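PDB 3VA7: KLLA0E08119p from Kluyveromyces lactis, which probably uses ATP, hydrogencarbonate and its biotin cofactor to carboxylate urea, as the urea carboxylase part of a longer, bifunctional urea-degrading protein. Local coordinates for residues 760-764 against 765-769; 768-771 against 772-775; 786-789 against 790-794; 892-896 against 897-901. All coordinates share one frame; numbering follows the deposited sequence.

Contact 1. Residues 760-764 against 765-769; sequences AVVAE and AELWK. With NA (sodium ion), chain K.
Val762, Ala763 and Glu764 meet Glu766 and Leu767 in a local contact round a mostly buried turn, where strand 756-762 of the carboxyltransferase domain gives way to the short helix 767-770. The backbone makes the bend. Ala763 O takes the N-H of Glu766 at 2.7 Å, with the donor 52° above the carbonyl plane, and a weak bond from Leu767 N; Glu764 O receives Leu767 N at 3.2 Å. Small alanines suit such a tight path, and Ala765 also rests against Leu792 of helix 786-802. Val762 brings in the apolar part: with CG1 anti to its backbone N (chi1 173°), that methyl lies 3.9 Å from Leu767 CG, also covering the peptide between Glu766 and Leu767. Glu766 passes its CG 4.0 Å from Ala763 CB and then bends at chi2. This carries its carboxylate to Lys769, three residues on, whose NZ meets Glu766 OE1 at 2.9 Å from the syn side in a salt bridge. The same OE1 accepts from Gly666 N, so a buried carboxylate is answered by both a charge and a backbone N-H. Glu764 behaves quite differently, reaching out on an extended chain to place OE2 2.7 Å from the sodium ion. Water 2 lies 2.9 Å from that sodium, and Asp845 OD2 binds it too; carboxylate oxygens are natural ligands for a hard cation. A strand-to-helix turn thus supplies one ligand of a sodium site joining two parts of the carboxyltransferase domain.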
# COMPACT_ATOMS: atom_id res chain seq x y z
N ALA A 760 -6.85 -25.53 -18.32
CA ALA A 760 -7.97 -24.89 -19.01
C ALA A 760 -8.07 -23.50 -18.37
O ALA A 760 -7.37 -23.27 -17.37
CB ALA A 760 -9.25 -25.66 -18.78
N VAL A 761 -8.90 -22.61 -18.93
CA VAL A 761 -9.11 -21.28 -18.38
C VAL A 761 -10.59 -20.88 -18.40
O VAL A 761 -11.24 -20.84 -19.47
CB VAL A 761 -8.34 -20.19 -19.19
CG1 VAL A 761 -8.56 -18.83 -18.55
CG2 VAL A 761 -6.80 -20.55 -19.36
N VAL A 762 -11.12 -20.57 -17.22
CA VAL A 762 -12.45 -20.12 -17.04
C VAL A 762 -12.67 -18.95 -17.99
O VAL A 762 -11.75 -18.06 -18.15
CB VAL A 762 -12.67 -19.70 -15.57
CG1 VAL A 762 -14.04 -19.06 -15.40
CG2 VAL A 762 -12.47 -20.91 -14.63
N ALA A 763 -13.86 -18.91 -18.64
CA ALA A 763 -14.06 -17.89 -19.66
C ALA A 763 -14.23 -16.58 -18.97
O ALA A 763 -14.77 -16.53 -17.92
CB ALA A 763 -15.25 -18.20 -20.57
N GLU A 764 -13.75 -15.51 -19.57
CA GLU A 764 -13.82 -14.23 -18.92
C GLU A 764 -15.14 -14.08 -18.17
O GLU A 764 -15.15 -13.71 -16.98
CB GLU A 764 -13.70 -13.13 -19.95
CG GLU A 764 -13.68 -11.73 -19.37
CD GLU A 764 -13.35 -10.69 -20.42
OE1 GLU A 764 -13.50 -9.49 -20.12
OE2 GLU A 764 -12.98 -11.08 -21.58
N ALA A 765 -16.22 -14.39 -18.88
CA ALA A 765 -17.59 -14.06 -18.50
C ALA A 765 -18.12 -15.11 -17.56
O ALA A 765 -19.22 -14.94 -17.02
CB ALA A 765 -18.46 -14.03 -19.75
N GLU A 766 -17.37 -16.20 -17.42
CA GLU A 766 -17.66 -17.20 -16.41
C GLU A 766 -16.95 -16.99 -15.05
O GLU A 766 -17.35 -17.59 -14.04
CB GLU A 766 -17.43 -18.61 -16.96
CG GLU A 766 -18.33 -18.91 -18.11
CD GLU A 766 -19.62 -19.52 -17.64
OE1 GLU A 766 -19.54 -20.65 -17.11
OE2 GLU A 766 -20.68 -18.88 -17.77
N LEU A 767 -15.93 -16.14 -15.02
CA LEU A 767 -15.16 -15.88 -13.79
C LEU A 767 -16.02 -15.43 -12.60
O LEU A 767 -15.69 -15.76 -11.48
CB LEU A 767 -14.01 -14.88 -14.04
CG LEU A 767 -12.70 -15.63 -14.25
CD1 LEU A 767 -11.56 -14.66 -14.59
CD2 LEU A 767 -12.36 -16.39 -12.98
N TRP A 768 -17.11 -14.68 -12.86
CA TRP A 768 -18.00 -14.25 -11.79
C TRP A 768 -18.51 -15.40 -10.96
O TRP A 768 -18.75 -15.22 -9.81
CB TRP A 768 -19.20 -13.49 -12.32
CG TRP A 768 -20.37 -14.38 -12.77
CD1 TRP A 768 -20.61 -14.86 -14.03
CD2 TRP A 768 -21.45 -14.88 -11.94
NE1 TRP A 768 -21.76 -15.63 -14.04
CE2 TRP A 768 -22.30 -15.65 -12.78
CE3 TRP A 768 -21.77 -14.75 -10.58
CZ2 TRP A 768 -23.47 -16.28 -12.31
CZ3 TRP A 768 -22.91 -15.39 -10.10
CH2 TRP A 768 -23.75 -16.15 -10.98
N LYS A 769 -18.68 -16.57 -11.56
CA LYS A 769 -19.10 -17.74 -10.81
C LYS A 769 -18.07 -18.06 -9.77
O LYS A 769 -18.43 -18.34 -8.59
CB LYS A 769 -19.34 -18.96 -11.72
CG LYS A 769 -20.70 -18.95 -12.43
CD LYS A 769 -20.78 -20.04 -13.51
CE LYS A 769 -22.02 -19.81 -14.30
NZ LYS A 769 -22.00 -20.46 -15.63
NA NA K . -13.67 -11.89 -24.08
O HOH W 1 -17.11 -13.38 -14.88
O HOH W 2 -13.09 -9.04 -23.64

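Contact 2. Residues 768-771 against 772-775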
# COMPACT_ATOMS: atom_id res chain seq x y z
N TRP A 768 -17.11 -14.68 -12.86
CA TRP A 768 -18.00 -14.25 -11.79
C TRP A 768 -18.51 -15.40 -10.96
O TRP A 768 -18.75 -15.22 -9.81
CB TRP A 768 -19.20 -13.49 -12.32
CG TRP A 768 -20.37 -14.38 -12.77
CD1 TRP A 768 -20.61 -14.86 -14.03
CD2 TRP A 768 -21.45 -14.88 -11.94
NE1 TRP A 768 -21.76 -15.63 -14.04
CE2 TRP A 768 -22.30 -15.65 -12.78
CE3 TRP A 768 -21.77 -14.75 -10.58
CZ2 TRP A 768 -23.47 -16.28 -12.31
CZ3 TRP A 768 -22.91 -15.39 -10.10
CH2 TRP A 768 -23.75 -16.15 -10.98
N LYS A 769 -18.68 -16.57 -11.56
CA LYS A 769 -19.10 -17.74 -10.81
C LYS A 769 -18.07 -18.06 -9.77
O LYS A 769 -18.43 -18.34 -8.59
CB LYS A 769 -19.34 -18.96 -11.72
CG LYS A 769 -20.70 -18.95 -12.43
CD LYS A 769 -20.78 -20.04 -13.51
CE LYS A 769 -22.02 -19.81 -14.30
NZ LYS A 769 -22.00 -20.46 -15.63
N VAL A 770 -16.80 -18.01 -10.18
CA VAL A 770 -15.68 -18.34 -9.30
C VAL A 770 -15.65 -17.37 -8.12
O VAL A 770 -15.36 -17.76 -7.00
CB VAL A 770 -14.35 -18.42 -10.08
CG1 VAL A 770 -13.19 -18.82 -9.18
CG2 VAL A 770 -14.50 -19.44 -11.19
N GLY A 771 -16.03 -16.12 -8.36
CA GLY A 771 -16.24 -15.19 -7.24
C GLY A 771 -17.40 -15.46 -6.26
O GLY A 771 -17.66 -14.67 -5.34
N GLN A 772 -18.12 -16.55 -6.46
CA GLN A 772 -19.26 -16.83 -5.60
C GLN A 772 -19.14 -18.20 -4.96
O GLN A 772 -19.99 -18.61 -4.15
CB GLN A 772 -20.60 -16.64 -6.36
CG GLN A 772 -20.95 -15.18 -6.73
CD GLN A 772 -21.12 -14.30 -5.51
OE1 GLN A 772 -21.14 -14.81 -4.41
NE2 GLN A 772 -21.23 -12.96 -5.70
N LEU A 773 -18.06 -18.90 -5.33
CA LEU A 773 -17.71 -20.16 -4.70
C LEU A 773 -17.38 -19.99 -3.18
O LEU A 773 -16.92 -18.94 -2.75
CB LEU A 773 -16.57 -20.83 -5.46
CG LEU A 773 -16.73 -21.19 -6.96
CD1 LEU A 773 -15.45 -21.91 -7.48
CD2 LEU A 773 -17.98 -22.03 -7.22
N THR A 774 -17.75 -20.99 -2.37
CA THR A 774 -17.48 -20.98 -0.92
C THR A 774 -16.95 -22.37 -0.70
O THR A 774 -17.24 -23.25 -1.50
CB THR A 774 -18.74 -20.74 -0.02
OG1 THR A 774 -19.79 -21.63 -0.41
CG2 THR A 774 -19.27 -19.30 -0.11
N PRO A 775 -16.14 -22.58 0.36
CA PRO A 775 -15.60 -23.94 0.59
C PRO A 775 -16.71 -24.94 0.66
O PRO A 775 -17.81 -24.59 1.10
CB PRO A 775 -14.91 -23.84 1.93
CG PRO A 775 -14.53 -22.41 2.04
CD PRO A 775 -15.55 -21.58 1.26
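Gln772, Leu773 and Gly771 carry this local contact, in which the chain leaves the short helix 767-770. Gln772 N bonds to Lys769 O at 2.8 Å, and one residue further Leu773 N makes a weak bond to Val770 O at 3.4 Å; both span three residues and close tight turns. The side chain of Gln772 is bent at chi2 (-62°), which folds it back over the Gly771 carbonyl, with CD 3.5 Å from Gly771 O. On the way its CG comes within 3.9 Å of Trp768 CZ3, aliphatic carbon against the six-membered part of the indole, while amide and ring planes stand 62° apart. The polar end is pinned by outside partners: NE2 donates to Arg587 O and Asp510 OD1, OE1 accepts from Cys586 N. An amide suits this buried place because it can donate and accept at once. Gly771 O in turn accepts from Arg587 NE. Leu773 lays CB 3.6 Å from Val770 O and sets CD1 4.2 Å from Val770 CG1; both side chains also touch Val702 of strand 701-705, and Leu773 touches Trp663, a natural setting for branched aliphatic groups. Here is a helix-to-loop exit by successive turns, within the connection between strands 756-762 and 778-783 of the carboxyltransferase domain's seven-stranded sheet.

Contact 3. Residues 786-789 against 790-794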
# COMPACT_ATOMS: atom_id res chain seq x y z
N TYR A 786 -14.15 -20.77 -28.31
CA TYR A 786 -13.83 -19.35 -28.29
C TYR A 786 -15.09 -18.49 -28.54
O TYR A 786 -15.33 -17.51 -27.82
CB TYR A 786 -12.71 -19.07 -29.30
CG TYR A 786 -12.52 -17.59 -29.50
CD1 TYR A 786 -11.86 -16.78 -28.52
CD2 TYR A 786 -13.06 -16.95 -30.66
CE1 TYR A 786 -11.71 -15.39 -28.71
CE2 TYR A 786 -12.91 -15.57 -30.83
CZ TYR A 786 -12.23 -14.81 -29.86
OH TYR A 786 -12.14 -13.45 -30.08
N GLY A 787 -15.90 -18.85 -29.55
CA GLY A 787 -17.03 -18.00 -29.97
C GLY A 787 -18.13 -17.94 -28.92
O GLY A 787 -18.68 -16.87 -28.57
N VAL A 788 -18.47 -19.10 -28.38
CA VAL A 788 -19.47 -19.12 -27.32
C VAL A 788 -19.01 -18.23 -26.15
O VAL A 788 -19.79 -17.49 -25.59
CB VAL A 788 -19.79 -20.56 -26.88
CG1 VAL A 788 -20.59 -20.57 -25.60
CG2 VAL A 788 -20.55 -21.24 -27.98
N ALA A 789 -17.73 -18.29 -25.85
CA ALA A 789 -17.16 -17.54 -24.77
C ALA A 789 -17.31 -16.03 -25.01
O ALA A 789 -17.59 -15.28 -24.08
CB ALA A 789 -15.72 -17.94 -24.63
N ARG A 790 -17.19 -15.59 -26.26
CA ARG A 790 -17.37 -14.15 -26.63
C ARG A 790 -18.81 -13.73 -26.51
O ARG A 790 -19.12 -12.60 -26.10
CB ARG A 790 -16.84 -13.87 -28.03
CG ARG A 790 -15.34 -14.24 -28.16
CD ARG A 790 -14.56 -13.27 -27.32
NE ARG A 790 -14.96 -11.96 -27.80
CZ ARG A 790 -14.81 -10.81 -27.16
NH1 ARG A 790 -14.26 -10.79 -25.94
NH2 ARG A 790 -15.25 -9.69 -27.76
N GLN A 791 -19.71 -14.67 -26.84
CA GLN A 791 -21.16 -14.41 -26.84
C GLN A 791 -21.61 -14.06 -25.44
O GLN A 791 -22.29 -13.03 -25.25
CB GLN A 791 -21.96 -15.63 -27.37
CG GLN A 791 -22.17 -15.69 -28.89
CD GLN A 791 -22.61 -17.08 -29.38
OE1 GLN A 791 -21.94 -17.67 -30.23
NE2 GLN A 791 -23.70 -17.62 -28.83
N LEU A 792 -21.23 -14.91 -24.47
CA LEU A 792 -21.59 -14.67 -23.08
C LEU A 792 -21.08 -13.28 -22.68
O LEU A 792 -21.81 -12.44 -22.15
CB LEU A 792 -20.98 -15.75 -22.20
CG LEU A 792 -21.52 -17.17 -22.36
CD1 LEU A 792 -20.57 -18.24 -21.81
CD2 LEU A 792 -22.86 -17.30 -21.67
N LYS A 793 -19.82 -13.02 -23.00
CA LYS A 793 -19.20 -11.79 -22.58
C LYS A 793 -19.95 -10.61 -23.12
O LYS A 793 -20.31 -9.71 -22.36
CB LYS A 793 -17.75 -11.74 -23.08
CG LYS A 793 -16.90 -10.78 -22.33
CD LYS A 793 -16.79 -9.48 -23.07
CE LYS A 793 -16.17 -8.45 -22.14
NZ LYS A 793 -15.71 -7.29 -22.90
N GLU A 794 -20.16 -10.59 -24.44
CA GLU A 794 -20.84 -9.49 -25.11
C GLU A 794 -22.25 -9.28 -24.57
O GLU A 794 -22.71 -8.13 -24.47
CB GLU A 794 -20.86 -9.69 -26.63
CG GLU A 794 -19.73 -8.94 -27.34
CD GLU A 794 -19.29 -9.60 -28.67
OE1 GLU A 794 -18.28 -9.10 -29.26
OE2 GLU A 794 -19.91 -10.61 -29.13
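Tyr786 and Arg790, one helical turn apart, lie side by side and point the same way, Arg790 CG over one face of the phenol ring and CD alongside CZ and OH. Arg790 CG sits 3.9 Å from the centroid of the Tyr786 ring and 22° off its normal, a CH-pi contact displaced toward the rim. Tyr786 has its ring anti to the backbone N (chi1 169°), which swings it along the helix to meet the arginine. Bends at chi2 and chi3 of Arg790 then turn the guanidinium until its plane is 16° from that of the ring, yet NE stays beyond the hydroxyl, 3.9 Å from Tyr786 OH. A long, flexible arginine suits the place: its aliphatic part packs on the ring, NH2 forms a salt bridge to Glu794 OE1 at 3.4 Å, and NH1 lies beside the sodium ion, modelled so close that a direct bond is doubtful. Val788 CG1 and Leu792 CD1 approach to 4.4 Å, and Leu792 N bonds almost straight to Val788 O at 3.2 Å. Helix 786-802 follows strand 778-783; Ala789 packs on Asp845, Leu792 on Leu784 and Lys793 on Glu764, while Tyr786 touches Phe894 at the end of strand 889-894.

Contact 4. Residues 892-896 against 897-901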
# COMPACT_ATOMS: atom_id res chain seq x y z
N ILE A 892 -0.02 -13.31 -25.19
CA ILE A 892 -0.56 -12.23 -25.94
C ILE A 892 -2.03 -12.07 -25.63
O ILE A 892 -2.83 -12.99 -25.91
CB ILE A 892 -0.38 -12.54 -27.41
CG1 ILE A 892 1.07 -12.29 -27.76
CG2 ILE A 892 -1.24 -11.60 -28.27
CD1 ILE A 892 1.59 -13.26 -28.59
N GLU A 893 -2.38 -10.92 -25.05
CA GLU A 893 -3.77 -10.67 -24.69
C GLU A 893 -4.40 -9.87 -25.78
O GLU A 893 -3.79 -8.86 -26.25
CB GLU A 893 -3.95 -9.95 -23.35
CG GLU A 893 -5.41 -9.90 -22.86
CD GLU A 893 -5.65 -9.03 -21.60
OE1 GLU A 893 -4.69 -8.61 -20.94
OE2 GLU A 893 -6.83 -8.72 -21.28
N PHE A 894 -5.60 -10.28 -26.18
CA PHE A 894 -6.31 -9.49 -27.18
C PHE A 894 -7.72 -9.07 -26.80
O PHE A 894 -8.36 -9.59 -25.86
CB PHE A 894 -6.31 -10.18 -28.56
CG PHE A 894 -6.91 -11.60 -28.56
CD1 PHE A 894 -8.16 -11.85 -29.17
CD2 PHE A 894 -6.21 -12.69 -27.99
CE1 PHE A 894 -8.71 -13.14 -29.20
CE2 PHE A 894 -6.74 -14.01 -27.99
CZ PHE A 894 -8.00 -14.23 -28.59
N ASP A 895 -8.18 -8.11 -27.58
CA ASP A 895 -9.54 -7.62 -27.54
C ASP A 895 -10.30 -8.21 -28.73
O ASP A 895 -10.15 -7.77 -29.86
CB ASP A 895 -9.49 -6.10 -27.67
CG ASP A 895 -10.81 -5.47 -27.42
OD1 ASP A 895 -11.86 -6.19 -27.51
OD2 ASP A 895 -10.80 -4.24 -27.14
N GLY A 896 -11.12 -9.21 -28.46
CA GLY A 896 -11.93 -9.94 -29.45
C GLY A 896 -12.91 -9.09 -30.25
O GLY A 896 -13.33 -9.46 -31.36
N SER A 897 -13.28 -7.95 -29.69
CA SER A 897 -14.08 -7.01 -30.43
C SER A 897 -13.23 -6.24 -31.48
O SER A 897 -13.81 -5.61 -32.40
CB SER A 897 -14.81 -6.07 -29.46
OG SER A 897 -14.07 -4.89 -29.20
N LYS A 898 -11.90 -6.32 -31.38
CA LYS A 898 -11.01 -5.68 -32.37
C LYS A 898 -10.27 -6.63 -33.33
O LYS A 898 -9.98 -6.23 -34.49
CB LYS A 898 -10.01 -4.71 -31.74
CG LYS A 898 -10.61 -3.68 -30.77
CD LYS A 898 -9.81 -2.40 -30.93
CE LYS A 898 -9.69 -1.63 -29.65
NZ LYS A 898 -11.05 -1.45 -29.18
N ILE A 899 -10.05 -7.88 -32.90
CA ILE A 899 -9.32 -8.87 -33.68
C ILE A 899 -9.75 -10.19 -33.11
O ILE A 899 -9.83 -10.26 -31.91
CB ILE A 899 -7.77 -8.69 -33.52
CG1 ILE A 899 -7.00 -9.73 -34.33
CG2 ILE A 899 -7.37 -8.76 -32.03
CD1 ILE A 899 -5.52 -9.41 -34.52
N ASN A 900 -10.08 -11.19 -33.93
CA ASN A 900 -10.52 -12.48 -33.40
C ASN A 900 -9.37 -13.44 -33.27
O ASN A 900 -8.28 -13.18 -33.79
CB ASN A 900 -11.66 -13.14 -34.20
CG ASN A 900 -11.31 -13.34 -35.68
OD1 ASN A 900 -11.81 -12.60 -36.53
ND2 ASN A 900 -10.44 -14.31 -36.00
N GLN A 901 -9.60 -14.56 -32.62
CA GLN A 901 -8.58 -15.54 -32.38
C GLN A 901 -7.84 -15.94 -33.65
O GLN A 901 -6.59 -15.95 -33.68
CB GLN A 901 -9.19 -16.78 -31.72
CG GLN A 901 -8.21 -17.61 -30.98
CD GLN A 901 -8.81 -18.93 -30.51
OE1 GLN A 901 -9.32 -19.74 -31.31
NE2 GLN A 901 -8.73 -19.17 -29.19
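At Asp895 the backbone leaves strand 889-894 through a type I beta turn across Gly896 and Ser897, Lys898 N bonding to Asp895 O at 2.7 Å and Ile899 N to the same oxygen at 3.0 Å. The two donors approach differently: Ile899 N lies in the carbonyl plane, Lys898 N well above it. The carboxylate of Asp895 secures the same bend. Its OD1 takes Ser897 N at 3.1 Å, an Asx turn, and Ser897 OG also at 3.1 Å, the two coming from one face of the carboxylate. Aspartate is short enough to reach the N-H two residues further on, and serine offers a hydroxyl beside its own N-H. Lys898, its chain bent at three torsions, brings its NZ to 3.5 Å from Asp895 OD2 in a weak salt bridge. This turn links the strand to helix 901-912 in the second half of the carboxyltransferase domain, with Asn900 as the helix N-cap. Gly896, free of a side chain, offers its CA as a C-H donor to Ile899 O. Before the turn, at the end of the strand, Phe894 has its ring between its own N and carbonyl carbon (chi1 57°). Ile899 O meets the edge of that ring, 3.6 Å from CD1, while Phe894 CB and Ile899 CG2 pack at 3.9 Å; both residues also rest on Leu904, as suits bulky apolar groups. Farther round, Gln901 CG approaches Phe894 CZ at 4.1 Å, with amide and ring planes 54° apart, and Gln901 NE2 donates to Gln842 OE1.

The four contacts follow one another along the chain in the carboxyltransferase region. Contacts 1 and 2, with centres about 11 Å apart, share Trp768 and Lys769 and together span helix 767-770, the link between two strands of one sheet. Contact 3 lies on helix 786-802, about 11 Å from contact 1 centre to centre, and touches it where Ala765 meets Lys793. Contact 4, at the end of a strand in another sheet, lies about 12 Å from contact 3 centre to centre, against Tyr786 and Arg790. Contacts 2 and 4 are the farthest apart, about 26 Å between centres. Helix 786-802 thus bridges the two halves of the domain beside the sodium ion bound by Glu764.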